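Local coordinates for protein putative aspartate aminotransferase (Thermus thermophilus, PDB 1IUG) that binds pyridoxal 5'-phosphate covalently and probably transfers amino groups between amino acids and 2-oxo acids, as a class-V aminotransferase, at residues K69-P74 with R205-R209. Numbering follows the deposited sequence.
Sequences KNLFAP and RLKPR
The C-terminal end of helix 60-71, in the large domain of this fold-type I aminotransferase, is crossed by the loop from helix 200-204 to helix 215-222, and carbonyls at that end take the loop's donors. Lys207 N gives its hydrogen to Asn70 O at 2.7 Å, approaching tilted 33° from the carbonyl plane. The Asn70 side chain reaches both ways: OD1 receives a weak bond from Arg209 N (3.5 Å) and a bond from Leu215 N, starting the next helix, while ND2 bonds back to Ala66 O in its own helix and to Leu213 O in the loop. Arg209 reaches across the helix end, leaving with CG opposite the backbone N (chi1 158°) and bending at chi2 and chi3 to let NH1 donate to Phe72 O at 3.1 Å in that carbonyl's plane. Lys69 CD lies over one guanidinium face, the two chains crossing nearly at right angles; Lys69 NZ turns off to Glu65 and Glu96. A leucine in place of Arg209 would probably leave Phe72 O without this donor and Lys69 without the flat group packed against its methylenes. A water lies close to Leu71 O and Arg205 O and accepts from Lys207 NZ at 2.9 Å.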
ATOM      1  N   LYS A  69      -4.211   6.815 -15.179  1.00 29.17           N
ATOM      2  CA  LYS A  69      -3.269   7.937 -15.214  1.00 29.41           C
ATOM      3  C   LYS A  69      -2.120   7.749 -16.203  1.00 28.71           C
ATOM      4  O   LYS A  69      -1.706   8.692 -16.871  1.00 27.98           O
ATOM      5  CB  LYS A  69      -2.629   8.141 -13.833  1.00 32.20           C
ATOM      6  CG  LYS A  69      -3.484   8.778 -12.749  1.00 34.42           C
ATOM      7  CD  LYS A  69      -3.945  10.155 -13.138  1.00 38.15           C
ATOM      8  CE  LYS A  69      -4.777  10.815 -12.049  1.00 42.26           C
ATOM      9  NZ  LYS A  69      -4.946   9.971 -10.839  1.00 45.12           N
ATOM     10  N   ASN A  70      -1.577   6.540 -16.255  1.00 26.77           N
ATOM     11  CA  ASN A  70      -0.439   6.260 -17.115  1.00 27.56           C
ATOM     12  C   ASN A  70      -0.709   5.874 -18.563  1.00 27.93           C
ATOM     13  O   ASN A  70       0.233   5.675 -19.328  1.00 26.54           O
ATOM     14  CB  ASN A  70       0.465   5.218 -16.450  1.00 27.23           C
ATOM     15  CG  ASN A  70       1.165   5.759 -15.218  1.00 26.69           C
ATOM     16  OD1 ASN A  70       2.338   6.117 -15.269  1.00 25.99           O
ATOM     17  ND2 ASN A  70       0.446   5.823 -14.105  1.00 27.22           N
ATOM     18  N   LEU A  71      -1.980   5.763 -18.938  1.00 29.11           N
ATOM     19  CA  LEU A  71      -2.337   5.401 -20.310  1.00 31.66           C
ATOM     20  C   LEU A  71      -3.165   6.467 -21.008  1.00 32.19           C
ATOM     21  O   LEU A  71      -3.315   6.438 -22.225  1.00 33.35           O
ATOM     22  CB  LEU A  71      -3.087   4.070 -20.345  1.00 31.50           C
ATOM     23  CG  LEU A  71      -2.227   2.832 -20.096  1.00 32.77           C
ATOM     24  CD1 LEU A  71      -3.113   1.610 -20.029  1.00 32.79           C
ATOM     25  CD2 LEU A  71      -1.177   2.692 -21.186  1.00 32.67           C
ATOM     26  N   PHE A  72      -3.706   7.400 -20.232  1.00 33.41           N
ATOM     27  CA  PHE A  72      -4.526   8.468 -20.779  1.00 33.98           C
ATOM     28  C   PHE A  72      -4.067   9.827 -20.256  1.00 36.43           C
ATOM     29  O   PHE A  72      -3.835  10.002 -19.055  1.00 36.77           O
ATOM     30  CB  PHE A  72      -6.001   8.238 -20.430  1.00 33.75           C
ATOM     31  CG  PHE A  72      -6.554   6.938 -20.947  1.00 34.50           C
ATOM     32  CD1 PHE A  72      -6.677   5.834 -20.103  1.00 34.50           C
ATOM     33  CD2 PHE A  72      -6.934   6.807 -22.280  1.00 33.69           C
ATOM     34  CE1 PHE A  72      -7.168   4.616 -20.581  1.00 35.02           C
ATOM     35  CE2 PHE A  72      -7.425   5.599 -22.769  1.00 32.71           C
ATOM     36  CZ  PHE A  72      -7.542   4.499 -21.917  1.00 34.90           C
ATOM     37  N   ALA A  73      -3.887  10.771 -21.177  1.00 36.47           N
ATOM     38  CA  ALA A  73      -3.467  12.122 -20.824  1.00 37.36           C
ATOM     39  C   ALA A  73      -4.711  12.985 -20.625  1.00 37.55           C
ATOM     40  O   ALA A  73      -5.790  12.651 -21.125  1.00 37.21           O
ATOM     41  CB  ALA A  73      -2.578  12.702 -21.920  1.00 38.45           C
ATOM     42  N   PRO A  74      -4.586  14.091 -19.868  1.00 37.91           N
ATOM     43  CA  PRO A  74      -5.714  14.994 -19.608  1.00 38.70           C
ATOM     44  C   PRO A  74      -6.365  15.499 -20.895  1.00 38.29           C
ATOM     45  O   PRO A  74      -5.675  15.853 -21.849  1.00 37.94           O
ATOM     46  CB  PRO A  74      -5.058  16.138 -18.836  1.00 39.20           C
ATOM     47  CG  PRO A  74      -3.960  15.454 -18.101  1.00 38.11           C
ATOM     48  CD  PRO A  74      -3.378  14.562 -19.166  1.00 38.28           C
ATOM     49  N   ARG A 205       2.621   2.662 -25.567  1.00 42.66           N
ATOM     50  CA  ARG A 205       1.684   3.778 -25.442  1.00 43.49           C
ATOM     51  C   ARG A 205       1.766   4.480 -24.080  1.00 41.78           C
ATOM     52  O   ARG A 205       0.987   5.389 -23.800  1.00 40.07           O
ATOM     53  CB  ARG A 205       0.258   3.242 -25.628  1.00 47.55           C
ATOM     54  CG  ARG A 205      -0.012   2.549 -26.960  1.00 51.74           C
ATOM     55  CD  ARG A 205       0.187   3.484 -28.137  1.00 57.49           C
ATOM     56  NE  ARG A 205      -0.890   4.472 -28.186  1.00 61.84           N
ATOM     57  CZ  ARG A 205      -2.120   4.223 -28.630  1.00 62.58           C
ATOM     58  NH1 ARG A 205      -2.442   3.018 -29.082  1.00 63.14           N
ATOM     59  NH2 ARG A 205      -3.048   5.169 -28.573  1.00 63.52           N
ATOM     60  N   LEU A 206       2.722   4.073 -23.249  1.00 40.49           N
ATOM     61  CA  LEU A 206       2.871   4.632 -21.905  1.00 40.31           C
ATOM     62  C   LEU A 206       2.994   6.160 -21.790  1.00 39.84           C
ATOM     63  O   LEU A 206       3.878   6.773 -22.389  1.00 39.51           O
ATOM     64  CB  LEU A 206       4.038   3.954 -21.186  1.00 39.07           C
ATOM     65  CG  LEU A 206       3.933   3.896 -19.663  1.00 40.48           C
ATOM     66  CD1 LEU A 206       2.709   3.082 -19.264  1.00 40.02           C
ATOM     67  CD2 LEU A 206       5.193   3.283 -19.075  1.00 39.84           C
ATOM     68  N   LYS A 207       2.086   6.753 -21.015  1.00 39.54           N
ATOM     69  CA  LYS A 207       2.049   8.197 -20.762  1.00 40.44           C
ATOM     70  C   LYS A 207       2.362   8.402 -19.271  1.00 39.91           C
ATOM     71  O   LYS A 207       1.469   8.725 -18.486  1.00 36.92           O
ATOM     72  CB  LYS A 207       0.644   8.760 -21.025  1.00 44.03           C
ATOM     73  CG  LYS A 207       0.096   8.705 -22.451  1.00 46.88           C
ATOM     74  CD  LYS A 207       0.950   9.477 -23.438  1.00 50.76           C
ATOM     75  CE  LYS A 207       0.370   9.429 -24.855  1.00 53.54           C
ATOM     76  NZ  LYS A 207      -0.903   8.655 -24.978  1.00 53.64           N
ATOM     77  N   PRO A 208       3.639   8.251 -18.870  1.00 40.48           N
ATOM     78  CA  PRO A 208       4.074   8.410 -17.475  1.00 41.26           C
ATOM     79  C   PRO A 208       3.558   9.685 -16.815  1.00 41.51           C
ATOM     80  O   PRO A 208       3.769  10.788 -17.325  1.00 41.70           O
ATOM     81  CB  PRO A 208       5.598   8.436 -17.595  1.00 41.76           C
ATOM     82  CG  PRO A 208       5.850   7.579 -18.792  1.00 43.68           C
ATOM     83  CD  PRO A 208       4.805   8.073 -19.752  1.00 40.78           C
ATOM     84  N   ARG A 209       2.900   9.532 -15.670  1.00 42.04           N
ATOM     85  CA  ARG A 209       2.360  10.683 -14.963  1.00 41.94           C
ATOM     86  C   ARG A 209       1.990  10.389 -13.499  1.00 40.86           C
ATOM     87  O   ARG A 209       1.614   9.265 -13.151  1.00 41.53           O
ATOM     88  CB  ARG A 209       1.280  11.338 -15.861  1.00 44.21           C
ATOM     89  CG  ARG A 209       0.175  12.225 -15.315  1.00 46.43           C
ATOM     90  CD  ARG A 209      -0.773  11.548 -14.367  1.00 49.77           C
ATOM     91  NE  ARG A 209      -2.124  12.095 -14.536  1.00 51.79           N
ATOM     92  CZ  ARG A 209      -2.841  12.019 -15.658  1.00 49.61           C
ATOM     93  NH1 ARG A 209      -2.350  11.421 -16.731  1.00 50.52           N
ATOM     94  NH2 ARG A 209      -4.068  12.516 -15.694  1.00 49.29           N
TER
HETATM   95  O   HOH W   1      -1.474   5.967 -24.126  1.00 43.51           O